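PDB 2YV3: aspartate-semialdehyde dehydrogenase from Thermus thermophilus, which probably catalyses the NADPH-dependent reductive dephosphorylation of L-aspartyl-4-phosphate to L-aspartate-semialdehyde in the biosynthesis of lysine, methionine and threonine. Local coordinates for residues Val6-Ala11 / Val41-Arg46; Leu17-Ala22 / Gln311-Ala316; Leu55-Leu60 / Arg75-Val80. All coordinates share one frame; numbering follows the deposited sequence.

Contact 1: Val6-Ala11 / Val41-Arg46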
loop_
_atom_site.group_PDB
_atom_site.type_symbol
_atom_site.label_atom_id
_atom_site.label_comp_id
_atom_site.label_asym_id
_atom_site.label_seq_id
_atom_site.Cartn_x
_atom_site.Cartn_y
_atom_site.Cartn_z
ATOM N N VAL A 6 -31.049 4.862 -11.039
ATOM C CA VAL A 6 -30.493 6.106 -11.526
ATOM C C VAL A 6 -28.997 5.855 -11.686
ATOM O O VAL A 6 -28.341 5.423 -10.739
ATOM C CB VAL A 6 -30.754 7.248 -10.500
ATOM C CG1 VAL A 6 -30.350 8.587 -11.080
ATOM C CG2 VAL A 6 -32.222 7.272 -10.114
ATOM N N GLY A 7 -28.478 6.091 -12.892
ATOM C CA GLY A 7 -27.062 5.891 -13.154
ATOM C C GLY A 7 -26.690 4.657 -13.968
ATOM O O GLY A 7 -25.544 4.510 -14.381
ATOM N N ALA A 8 -27.654 3.772 -14.199
ATOM C CA ALA A 8 -27.439 2.533 -14.958
ATOM C C ALA A 8 -26.033 2.216 -15.466
ATOM O O ALA A 8 -25.281 1.484 -14.838
ATOM C CB ALA A 8 -28.415 2.474 -16.135
ATOM N N THR A 9 -25.702 2.781 -16.618
ATOM C CA THR A 9 -24.431 2.572 -17.328
ATOM C C THR A 9 -23.065 2.718 -16.632
ATOM O O THR A 9 -22.015 2.559 -17.268
ATOM C CB THR A 9 -24.428 3.439 -18.584
ATOM O OG1 THR A 9 -24.221 4.806 -18.228
ATOM C CG2 THR A 9 -25.779 3.329 -19.284
ATOM N N GLY A 10 -23.068 3.002 -15.337
ATOM C CA GLY A 10 -21.817 3.153 -14.610
ATOM C C GLY A 10 -21.298 1.850 -14.023
ATOM O O GLY A 10 -21.934 0.800 -14.148
ATOM N N ALA A 11 -20.139 1.920 -13.374
ATOM C CA ALA A 11 -19.542 0.740 -12.765
ATOM C C ALA A 11 -20.456 0.191 -11.670
ATOM O O ALA A 11 -20.795 -0.978 -11.652
ATOM C CB ALA A 11 -18.191 1.092 -12.196
ATOM N N VAL A 41 -29.320 3.605 -24.877
ATOM C CA VAL A 41 -28.411 2.477 -24.774
ATOM C C VAL A 41 -29.120 1.375 -24.000
ATOM O O VAL A 41 -30.084 1.642 -23.271
ATOM C CB VAL A 41 -27.135 2.885 -24.031
ATOM C CG1 VAL A 41 -26.418 1.656 -23.467
ATOM C CG2 VAL A 41 -26.234 3.673 -24.976
ATOM N N ARG A 42 -28.649 0.140 -24.160
ATOM C CA ARG A 42 -29.266 -0.984 -23.478
ATOM C C ARG A 42 -28.315 -1.857 -22.647
ATOM O O ARG A 42 -27.174 -2.157 -23.034
ATOM C CB ARG A 42 -30.027 -1.854 -24.491
ATOM C CG ARG A 42 -31.202 -1.158 -25.149
ATOM C CD ARG A 42 -31.174 -1.416 -26.635
ATOM N NE ARG A 42 -29.845 -1.114 -27.162
ATOM C CZ ARG A 42 -29.274 -1.740 -28.187
ATOM N NH1 ARG A 42 -29.914 -2.717 -28.816
ATOM N NH2 ARG A 42 -28.048 -1.408 -28.560
ATOM N N LEU A 43 -28.813 -2.238 -21.477
ATOM C CA LEU A 43 -28.080 -3.093 -20.561
ATOM C C LEU A 43 -28.776 -4.454 -20.617
ATOM O O LEU A 43 -29.545 -4.730 -21.535
ATOM C CB LEU A 43 -28.112 -2.522 -19.131
ATOM C CG LEU A 43 -27.394 -1.197 -18.859
ATOM C CD1 LEU A 43 -27.830 -0.163 -19.866
ATOM C CD2 LEU A 43 -27.704 -0.721 -17.446
ATOM N N ALA A 44 -28.520 -5.298 -19.630
ATOM C CA ALA A 44 -29.100 -6.627 -19.633
ATOM C C ALA A 44 -29.429 -7.072 -18.235
ATOM O O ALA A 44 -28.627 -6.920 -17.310
ATOM C CB ALA A 44 -28.129 -7.609 -20.267
ATOM N N PHE A 45 -30.608 -7.643 -18.092
ATOM C CA PHE A 45 -31.057 -8.113 -16.809
ATOM C C PHE A 45 -31.787 -9.423 -17.059
ATOM O O PHE A 45 -32.457 -9.581 -18.078
ATOM C CB PHE A 45 -31.990 -7.070 -16.189
ATOM C CG PHE A 45 -32.253 -7.285 -14.737
ATOM C CD1 PHE A 45 -31.195 -7.446 -13.844
ATOM C CD2 PHE A 45 -33.549 -7.327 -14.256
ATOM C CE1 PHE A 45 -31.427 -7.647 -12.492
ATOM C CE2 PHE A 45 -33.795 -7.525 -12.905
ATOM C CZ PHE A 45 -32.734 -7.686 -12.019
ATOM N N ARG A 46 -31.654 -10.364 -16.134
ATOM C CA ARG A 46 -32.293 -11.660 -16.292
ATOM C C ARG A 46 -32.175 -12.151 -17.759
ATOM O O ARG A 46 -33.014 -12.916 -18.260
ATOM C CB ARG A 46 -33.748 -11.568 -15.836
ATOM C CG ARG A 46 -33.887 -11.335 -14.331
ATOM C CD ARG A 46 -35.347 -11.438 -13.868
ATOM N NE ARG A 46 -35.482 -11.419 -12.408
ATOM C CZ ARG A 46 -35.804 -10.348 -11.674
ATOM N NH1 ARG A 46 -36.040 -9.185 -12.258
ATOM N NH2 ARG A 46 -35.878 -10.440 -10.349
#
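A8 and T9 belong to the glycine-rich turn that joins strand 3-6 to helix 11-22 in the Rossmann fold, and both rest on L43 of strand 42-45. The isobutyl fork of L43 divides its two methyls between them. CD2 comes down on A8 CB at 3.5 Å, while CD1 reaches T9 CG2 at 4.1 Å, T9 and L43 crossing at about a right angle. L43 CG stands beside its own backbone N (chi1 -66°), which carries the fork off the strand toward the turn. No hydrogen bond links the segments. V52 of the adjacent strand 48-54 and L32 of the next strand, 31-34, touch both A8 and L43, so the two are joined in one apolar patch at the edge of the sheet.

T9 uses its two branches differently: with chi1 at 74°, CG2 is left for the leucine, and OG1 makes a weak hydrogen bond with S38 OG. Within the turn, G10 N bonds to G7 O at 3.1 Å, and G10 occupies the N-cap position of helix 11-22. T9, G10 and A11 are predicted NADP(+) ligands, and a glycine-rich turn of this kind is typical of dinucleotide-binding Rossmann folds.

Contact 2: Leu17-Ala22 / Gln311-Ala316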
loop_
_atom_site.group_PDB
_atom_site.type_symbol
_atom_site.label_atom_id
_atom_site.label_comp_id
_atom_site.label_asym_id
_atom_site.label_seq_id
_atom_site.Cartn_x
_atom_site.Cartn_y
_atom_site.Cartn_z
ATOM N N LEU A 17 -27.087 -4.051 -11.241
ATOM C CA LEU A 17 -28.063 -4.919 -11.900
ATOM C C LEU A 17 -27.810 -6.366 -11.522
ATOM O O LEU A 17 -28.734 -7.080 -11.128
ATOM C CB LEU A 17 -28.039 -4.754 -13.436
ATOM C CG LEU A 17 -27.396 -5.670 -14.515
ATOM C CD1 LEU A 17 -25.883 -5.669 -14.404
ATOM C CD2 LEU A 17 -27.943 -7.090 -14.439
ATOM N N LYS A 18 -26.558 -6.799 -11.603
ATOM C CA LYS A 18 -26.259 -8.182 -11.281
ATOM C C LYS A 18 -26.437 -8.631 -9.829
ATOM O O LYS A 18 -27.008 -9.695 -9.603
ATOM C CB LYS A 18 -24.876 -8.577 -11.802
ATOM C CG LYS A 18 -23.738 -7.745 -11.332
ATOM C CD LYS A 18 -22.462 -8.224 -12.007
ATOM C CE LYS A 18 -22.489 -8.059 -13.522
ATOM N NZ LYS A 18 -22.338 -6.636 -13.940
ATOM N N VAL A 19 -25.976 -7.871 -8.843
ATOM C CA VAL A 19 -26.204 -8.342 -7.479
ATOM C C VAL A 19 -27.723 -8.331 -7.300
ATOM O O VAL A 19 -28.300 -9.257 -6.723
ATOM C CB VAL A 19 -25.546 -7.443 -6.366
ATOM C CG1 VAL A 19 -24.207 -6.920 -6.841
ATOM C CG2 VAL A 19 -26.482 -6.319 -5.946
ATOM N N LEU A 20 -28.366 -7.289 -7.829
ATOM C CA LEU A 20 -29.811 -7.152 -7.733
ATOM C C LEU A 20 -30.421 -8.381 -8.364
ATOM O O LEU A 20 -31.493 -8.837 -7.983
ATOM C CB LEU A 20 -30.273 -5.907 -8.469
ATOM C CG LEU A 20 -31.593 -5.322 -7.986
ATOM C CD1 LEU A 20 -31.578 -5.217 -6.472
ATOM C CD2 LEU A 20 -31.811 -3.950 -8.634
ATOM N N GLU A 21 -29.720 -8.924 -9.341
ATOM C CA GLU A 21 -30.173 -10.119 -10.008
ATOM C C GLU A 21 -29.804 -11.328 -9.124
ATOM O O GLU A 21 -30.660 -12.153 -8.785
ATOM C CB GLU A 21 -29.474 -10.204 -11.350
ATOM C CG GLU A 21 -29.919 -11.327 -12.232
ATOM C CD GLU A 21 -29.127 -11.382 -13.523
ATOM O OE1 GLU A 21 -28.972 -10.327 -14.180
ATOM O OE2 GLU A 21 -28.666 -12.483 -13.885
ATOM N N ALA A 22 -28.527 -11.386 -8.727
ATOM C CA ALA A 22 -27.957 -12.476 -7.925
ATOM C C ALA A 22 -28.549 -12.736 -6.560
ATOM O O ALA A 22 -28.386 -13.827 -6.023
ATOM C CB ALA A 22 -26.439 -12.278 -7.778
ATOM N N GLN A 311 -14.384 -3.570 -4.372
ATOM C CA GLN A 311 -14.753 -2.158 -4.388
ATOM C C GLN A 311 -16.075 -1.820 -5.102
ATOM O O GLN A 311 -16.766 -0.887 -4.710
ATOM C CB GLN A 311 -13.590 -1.364 -4.981
ATOM C CG GLN A 311 -13.714 0.135 -4.876
ATOM C CD GLN A 311 -14.550 0.731 -5.980
ATOM O OE1 GLN A 311 -14.576 0.215 -7.107
ATOM N NE2 GLN A 311 -15.231 1.840 -5.678
ATOM N N LEU A 312 -16.442 -2.567 -6.138
ATOM C CA LEU A 312 -17.703 -2.296 -6.813
ATOM C C LEU A 312 -18.860 -2.979 -6.114
ATOM O O LEU A 312 -20.017 -2.710 -6.404
ATOM C CB LEU A 312 -17.659 -2.749 -8.269
ATOM C CG LEU A 312 -17.585 -1.559 -9.225
ATOM C CD1 LEU A 312 -17.615 -2.041 -10.649
ATOM C CD2 LEU A 312 -18.760 -0.622 -8.966
ATOM N N LEU A 313 -18.544 -3.874 -5.191
ATOM C CA LEU A 313 -19.580 -4.584 -4.467
ATOM C C LEU A 313 -19.885 -3.882 -3.154
ATOM O O LEU A 313 -20.963 -4.038 -2.595
ATOM C CB LEU A 313 -19.169 -6.047 -4.241
ATOM C CG LEU A 313 -19.314 -6.966 -5.465
ATOM C CD1 LEU A 313 -19.114 -8.398 -5.050
ATOM C CD2 LEU A 313 -20.687 -6.829 -6.053
ATOM N N LYS A 314 -18.928 -3.104 -2.659
ATOM C CA LYS A 314 -19.146 -2.343 -1.433
ATOM C C LYS A 314 -19.505 -0.936 -1.921
ATOM O O LYS A 314 -18.949 0.100 -1.547
ATOM C CB LYS A 314 -17.912 -2.397 -0.532
ATOM C CG LYS A 314 -17.640 -3.839 -0.027
ATOM C CD LYS A 314 -18.930 -4.578 0.402
ATOM C CE LYS A 314 -19.358 -4.164 1.809
ATOM N NZ LYS A 314 -20.746 -4.569 2.216
ATOM N N GLY A 315 -20.461 -0.990 -2.831
ATOM C CA GLY A 315 -21.061 0.150 -3.464
ATOM C C GLY A 315 -22.437 -0.454 -3.657
ATOM O O GLY A 315 -23.387 -0.105 -2.942
ATOM N N ALA A 316 -22.505 -1.433 -4.560
ATOM C CA ALA A 316 -23.749 -2.111 -4.899
ATOM C C ALA A 316 -24.288 -3.210 -3.981
ATOM O O ALA A 316 -25.502 -3.340 -3.860
ATOM C CB ALA A 316 -23.653 -2.648 -6.323
#
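V19 of helix 11-22 meets L313 and A316 of the short helix 313-316 with both of its methyls. V19 CG1 lies 3.6 Å from L313 CD2. At a looser 4.3 Å, V19 CG1 also faces A316 CB. The other branch, V19 CG2, sits over the backbone at 3.8 Å from A316 O. A316 directs its CB at the long helix. L313 leaves its backbone at an angle to that helix, and CD2 at its far end makes the touch: CD1 takes the extended position (chi2 -170°), and CD2 is the side branch. The V19 and L313 side chains run antiparallel alongside each other, and V19 packs into the corner formed by L313 CD2 and A316.

In the next shell, W286 touches L313, and I16, about one turn before V19, touches A316; L312 packs on A11, V12 and E15 of the same long helix. The backbone of the short helix is tied down by polar groups: G315 O accepts hydrogen bonds from N319 ND2 and N122 ND2. At the start of the segment Q311, a predicted NADP(+) ligand, bonds through OE1 to S155 OG and touches C125, the predicted acyl-thioester nucleophile.

V19, L313 and A316 are all buried, and their contact is van der Waals packing, mostly of hydrocarbon. With no hydrogen bond or charge pair across it, the join is mainly apolar.

Contact 3: Leu55-Leu60 / Arg75-Val80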
loop_
_atom_site.group_PDB
_atom_site.type_symbol
_atom_site.label_atom_id
_atom_site.label_comp_id
_atom_site.label_asym_id
_atom_site.label_seq_id
_atom_site.Cartn_x
_atom_site.Cartn_y
_atom_site.Cartn_z
ATOM N N LEU A 55 -32.815 11.020 -17.386
ATOM C CA LEU A 55 -33.570 11.566 -16.271
ATOM C C LEU A 55 -34.410 12.782 -16.624
ATOM O O LEU A 55 -33.894 13.770 -17.151
ATOM C CB LEU A 55 -32.638 11.894 -15.105
ATOM C CG LEU A 55 -32.403 10.674 -14.217
ATOM C CD1 LEU A 55 -31.756 11.106 -12.907
ATOM C CD2 LEU A 55 -33.736 9.984 -13.950
ATOM N N PRO A 56 -35.727 12.708 -16.345
ATOM C CA PRO A 56 -36.749 13.739 -16.585
ATOM C C PRO A 56 -36.928 14.719 -15.435
ATOM O O PRO A 56 -37.258 14.310 -14.328
ATOM C CB PRO A 56 -38.009 12.916 -16.798
ATOM C CG PRO A 56 -37.830 11.809 -15.799
ATOM C CD PRO A 56 -36.370 11.418 -16.018
ATOM N N GLU A 57 -36.720 16.006 -15.698
ATOM C CA GLU A 57 -36.890 17.022 -14.657
ATOM C C GLU A 57 -38.332 16.954 -14.133
ATOM O O GLU A 57 -39.126 17.881 -14.365
ATOM C CB GLU A 57 -36.625 18.428 -15.224
ATOM C CG GLU A 57 -35.292 18.608 -15.953
ATOM C CD GLU A 57 -34.174 17.840 -15.290
ATOM O OE1 GLU A 57 -34.219 17.694 -14.054
ATOM O OE2 GLU A 57 -33.249 17.386 -15.997
ATOM N N GLY A 58 -38.657 15.856 -13.440
ATOM C CA GLY A 58 -40.002 15.643 -12.913
ATOM C C GLY A 58 -40.254 14.225 -12.387
ATOM O O GLY A 58 -40.553 13.306 -13.158
ATOM N N PRO A 59 -40.198 14.049 -11.055
ATOM C CA PRO A 59 -40.362 12.883 -10.166
ATOM C C PRO A 59 -41.385 11.784 -10.456
ATOM O O PRO A 59 -42.551 11.903 -10.058
ATOM C CB PRO A 59 -40.647 13.522 -8.813
ATOM C CG PRO A 59 -39.937 14.823 -8.907
ATOM C CD PRO A 59 -40.295 15.292 -10.268
ATOM N N LEU A 60 -40.950 10.702 -11.105
ATOM C CA LEU A 60 -41.859 9.585 -11.383
ATOM C C LEU A 60 -41.180 8.387 -12.055
ATOM O O LEU A 60 -40.217 8.547 -12.809
ATOM C CB LEU A 60 -43.031 10.053 -12.262
ATOM C CG LEU A 60 -44.388 9.385 -12.014
ATOM C CD1 LEU A 60 -44.992 9.997 -10.760
ATOM C CD2 LEU A 60 -45.329 9.570 -13.208
ATOM N N ARG A 75 -27.739 15.472 -5.416
ATOM C CA ARG A 75 -27.931 16.641 -4.572
ATOM C C ARG A 75 -29.200 17.304 -5.086
ATOM O O ARG A 75 -30.028 17.789 -4.313
ATOM C CB ARG A 75 -26.743 17.600 -4.706
ATOM C CG ARG A 75 -26.378 18.352 -3.433
ATOM C CD ARG A 75 -25.691 17.440 -2.396
ATOM N NE ARG A 75 -24.217 17.511 -2.413
ATOM C CZ ARG A 75 -23.435 17.009 -3.370
ATOM N NH1 ARG A 75 -23.966 16.380 -4.408
ATOM N NH2 ARG A 75 -22.117 17.147 -3.302
ATOM N N ALA A 76 -29.351 17.258 -6.406
ATOM C CA ALA A 76 -30.479 17.857 -7.116
ATOM C C ALA A 76 -31.829 17.108 -7.098
ATOM O O ALA A 76 -32.882 17.753 -7.116
ATOM C CB ALA A 76 -30.065 18.124 -8.566
ATOM N N LYS A 77 -31.807 15.774 -7.049
ATOM C CA LYS A 77 -33.049 14.987 -7.087
ATOM C C LYS A 77 -33.521 14.252 -5.834
ATOM O O LYS A 77 -34.700 13.935 -5.725
ATOM C CB LYS A 77 -32.984 13.947 -8.213
ATOM C CG LYS A 77 -32.513 14.470 -9.558
ATOM C CD LYS A 77 -33.413 15.565 -10.083
ATOM C CE LYS A 77 -32.839 16.093 -11.350
ATOM N NZ LYS A 77 -31.370 16.183 -11.150
ATOM N N ALA A 78 -32.623 13.953 -4.906
ATOM C CA ALA A 78 -33.010 13.224 -3.701
ATOM C C ALA A 78 -34.439 13.490 -3.216
ATOM O O ALA A 78 -35.327 12.658 -3.405
ATOM C CB ALA A 78 -32.035 13.515 -2.584
ATOM N N LEU A 79 -34.655 14.649 -2.596
ATOM C CA LEU A 79 -35.970 14.996 -2.079
ATOM C C LEU A 79 -37.107 14.809 -3.089
ATOM O O LEU A 79 -38.137 14.205 -2.770
ATOM C CB LEU A 79 -35.980 16.436 -1.582
ATOM C CG LEU A 79 -35.065 16.833 -0.430
ATOM C CD1 LEU A 79 -35.340 15.957 0.799
ATOM C CD2 LEU A 79 -33.633 16.715 -0.887
ATOM N N VAL A 80 -36.922 15.331 -4.297
ATOM C CA VAL A 80 -37.942 15.238 -5.342
ATOM C C VAL A 80 -38.502 13.815 -5.472
ATOM O O VAL A 80 -39.705 13.601 -5.706
ATOM C CB VAL A 80 -37.361 15.660 -6.710
ATOM C CG1 VAL A 80 -38.252 16.709 -7.354
ATOM C CG2 VAL A 80 -35.953 16.213 -6.523
#
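E57 and K77 send their side chains across each other at a slant; one turn along the helix, P59 and V80 also run at a slant to each other. The glutamate brings OE1 over the lysine chain rather than its ammonium: E57 OE1 is 3.4 Å from K77 CE and 4.3 Å from K77 NZ, too long for a salt bridge. Bends in both chains produce this. K77 folds at chi2 (-60°), and a further bend at chi4 (-41°) turns NZ off away from OE1, leaving CE nearest; E57 is bent at chi2 as well. The opposite charges may still attract weakly, and the methylene next to the nitrogen, probably carrying some positive charge, is a tolerable neighbour for the oxygen.

These residues join the loop between strands 48-54 and 64-67 to helix 70-83, the helix of the beta-alpha-beta crossover that carries the Rossmann sheet from strand 64-67 to strand 87-90. The helix is kinked here, the backbone N atoms of L79 and V80 having no bond to the preceding turn.

The ring of P59 lies toward V80, though the detailed placing of the V80 methyls is doubtful. P59 CB also lies near V80 O. At the other end of the loop, L55 points toward the helix, where it touches I73 and W81, and it also packs on Y33 of strand 31-34.

Contact 2 is buried, contact 1 partly buried at the sheet edge, and contact 3 at the surface, which fits its mixed chemistry: a loose charge pair beside a proline-valine patch, where contacts 1 and 2 are mainly apolar. Contacts 1 and 2 share helix 11-22, which starts within 6-11 and runs on into 17-22, and they touch again where F45 packs on L17, L312 packs on A11, and R46 N bonds weakly to E21 OE1. Contact 3 adjoins contact 1 through V6 and L55, but stays about 15 Å from contact 2 between nearest atoms. Contacts 1 and 3 lie in the NAD-binding domain, while contact 2 joins it to a segment of the dimerisation domain.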